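Local coordinates for Sm domain-containing protein (Pyrococcus furiosus, PDB 1YCY) that is of unknown function but has an Sm domain and may bind RNA, at residues Glu39-Lys44 and Glu62-Ile67. Sequence-based numbering, arbitrary orientation.
Sequences EVILLK and EDINWI
Ile41 points its side chain across the barrel interior at Ile64 and Ile67, and the three meet through the terminal methyls of their longer branches. Ile41 CD1 lies 4.3 Å from Ile64 CD1 and 4.4 Å from Ile67 CD1. Because Ile64 CD1 and Ile67 CD1 are themselves 4.5 Å apart, the three methyls form a nearly equilateral triangle. Ile41 reaches it with CG1-CD1 extended (chi2 169°), while its shorter branch, CG2, stays farther back, 4.9 Å from Ile64 CD1. The contact is purely apolar and joins strands that are not sheet neighbours: Ile41 CA is 9.9 Å from Ile64 CA, too far for backbone pairing. Ile64 and Ile67 both face inward although three positions apart, since Asn65, with a helix-like backbone (phi -79°, psi -61°), breaks the usual strand alternation. Val21 of strand 18-23 packs against all three isoleucines, and Ile59 of strand 51-60 touches Ile41 and Ile64. At Trp66 and Ile67 the sheet runs on into an antiparallel strand of a neighbouring subunit, whose Phe29 meets the Trp66 ring edge-to-face. Such closure of a strongly bent five-stranded antiparallel sheet around an aliphatic core, with its last strand paired to the next subunit, is characteristic of the Sm fold.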
loop_
_atom_site.group_PDB
_atom_site.type_symbol
_atom_site.label_atom_id
_atom_site.label_comp_id
_atom_site.label_asym_id
_atom_site.label_seq_id
_atom_site.Cartn_x
_atom_site.Cartn_y
_atom_site.Cartn_z
ATOM N N GLU A 39 -23.095 -6.567 -20.618
ATOM C CA GLU A 39 -22.746 -5.895 -19.368
ATOM C C GLU A 39 -22.340 -6.869 -18.257
ATOM O O GLU A 39 -21.387 -6.588 -17.527
ATOM C CB GLU A 39 -23.911 -5.017 -18.897
ATOM N N VAL A 40 -23.047 -8.003 -18.118
ATOM C CA VAL A 40 -22.841 -8.898 -16.958
ATOM C C VAL A 40 -22.789 -10.395 -17.254
ATOM O O VAL A 40 -23.094 -10.834 -18.372
ATOM C CB VAL A 40 -23.933 -8.688 -15.852
ATOM C CG1 VAL A 40 -23.888 -7.264 -15.304
ATOM C CG2 VAL A 40 -25.323 -9.008 -16.373
ATOM N N ILE A 41 -22.387 -11.162 -16.226
ATOM C CA ILE A 41 -22.534 -12.614 -16.237
ATOM C C ILE A 41 -23.161 -13.171 -14.968
ATOM O O ILE A 41 -22.877 -12.727 -13.841
ATOM C CB ILE A 41 -21.215 -13.393 -16.531
ATOM C CG1 ILE A 41 -20.284 -13.427 -15.326
ATOM C CG2 ILE A 41 -20.524 -12.830 -17.778
ATOM C CD1 ILE A 41 -19.131 -14.396 -15.522
ATOM N N LEU A 42 -24.010 -14.171 -15.181
ATOM C CA LEU A 42 -24.752 -14.788 -14.124
ATOM C C LEU A 42 -24.126 -16.123 -13.864
ATOM O O LEU A 42 -24.029 -16.939 -14.764
ATOM C CB LEU A 42 -26.210 -14.956 -14.550
ATOM C CG LEU A 42 -27.141 -15.766 -13.621
ATOM C CD1 LEU A 42 -26.990 -15.401 -12.128
ATOM C CD2 LEU A 42 -28.580 -15.590 -14.100
ATOM N N LEU A 43 -23.681 -16.327 -12.637
ATOM C CA LEU A 43 -23.194 -17.619 -12.193
ATOM C C LEU A 43 -24.228 -18.305 -11.313
ATOM O O LEU A 43 -24.963 -17.652 -10.570
ATOM C CB LEU A 43 -21.884 -17.477 -11.408
ATOM C CG LEU A 43 -20.576 -17.679 -12.172
ATOM C CD1 LEU A 43 -20.607 -16.895 -13.496
ATOM C CD2 LEU A 43 -19.368 -17.302 -11.259
ATOM N N LYS A 44 -24.242 -19.635 -11.404
ATOM C CA LYS A 44 -25.141 -20.512 -10.671
ATOM C C LYS A 44 -24.271 -21.436 -9.819
ATOM O O LYS A 44 -23.196 -21.830 -10.239
ATOM C CB LYS A 44 -25.993 -21.309 -11.684
ATOM C CG LYS A 44 -27.022 -22.327 -11.108
ATOM C CD LYS A 44 -27.716 -23.165 -12.220
ATOM N N GLU A 62 -16.969 -5.230 -16.805
ATOM C CA GLU A 62 -15.992 -4.164 -16.496
ATOM C C GLU A 62 -14.950 -4.566 -15.471
ATOM O O GLU A 62 -13.777 -4.299 -15.663
ATOM C CB GLU A 62 -16.699 -2.897 -16.006
ATOM N N ASP A 63 -15.352 -5.215 -14.392
ATOM C CA ASP A 63 -14.413 -5.482 -13.292
ATOM C C ASP A 63 -13.927 -6.919 -13.242
ATOM O O ASP A 63 -13.491 -7.401 -12.181
ATOM C CB ASP A 63 -15.038 -5.097 -11.937
ATOM N N ILE A 64 -13.996 -7.610 -14.375
ATOM C CA ILE A 64 -13.465 -8.970 -14.471
ATOM C C ILE A 64 -12.099 -8.923 -15.141
ATOM O O ILE A 64 -11.914 -8.282 -16.189
ATOM C CB ILE A 64 -14.380 -9.919 -15.273
ATOM C CG1 ILE A 64 -15.689 -10.172 -14.533
ATOM C CG2 ILE A 64 -13.678 -11.264 -15.513
ATOM C CD1 ILE A 64 -16.796 -10.729 -15.433
ATOM N N ASN A 65 -11.156 -9.618 -14.518
ATOM C CA ASN A 65 -9.803 -9.772 -15.032
ATOM C C ASN A 65 -9.754 -10.819 -16.124
ATOM O O ASN A 65 -9.412 -10.527 -17.280
ATOM C CB ASN A 65 -8.873 -10.172 -13.888
ATOM C CG ASN A 65 -8.638 -9.042 -12.937
ATOM O OD1 ASN A 65 -9.066 -9.056 -11.786
ATOM N ND2 ASN A 65 -7.976 -8.033 -13.427
ATOM N N TRP A 66 -10.129 -12.036 -15.750
ATOM C CA TRP A 66 -10.206 -13.131 -16.691
ATOM C C TRP A 66 -11.227 -14.134 -16.269
ATOM O O TRP A 66 -11.453 -14.339 -15.066
ATOM C CB TRP A 66 -8.872 -13.847 -16.784
ATOM C CG TRP A 66 -8.191 -14.118 -15.478
ATOM C CD1 TRP A 66 -7.179 -13.390 -14.922
ATOM C CD2 TRP A 66 -8.435 -15.203 -14.587
ATOM N NE1 TRP A 66 -6.775 -13.956 -13.731
ATOM C CE2 TRP A 66 -7.534 -15.065 -13.498
ATOM C CE3 TRP A 66 -9.333 -16.265 -14.584
ATOM C CZ2 TRP A 66 -7.503 -15.950 -12.437
ATOM C CZ3 TRP A 66 -9.297 -17.155 -13.522
ATOM C CH2 TRP A 66 -8.386 -16.989 -12.460
ATOM N N ILE A 67 -11.825 -14.780 -17.270
ATOM C CA ILE A 67 -12.715 -15.899 -17.038
ATOM C C ILE A 67 -12.066 -17.108 -17.624
ATOM O O ILE A 67 -11.545 -17.060 -18.725
ATOM C CB ILE A 67 -14.094 -15.720 -17.686
ATOM C CG1 ILE A 67 -14.667 -14.325 -17.409
ATOM C CG2 ILE A 67 -15.048 -16.785 -17.141
ATOM C CD1 ILE A 67 -15.767 -13.910 -18.370
#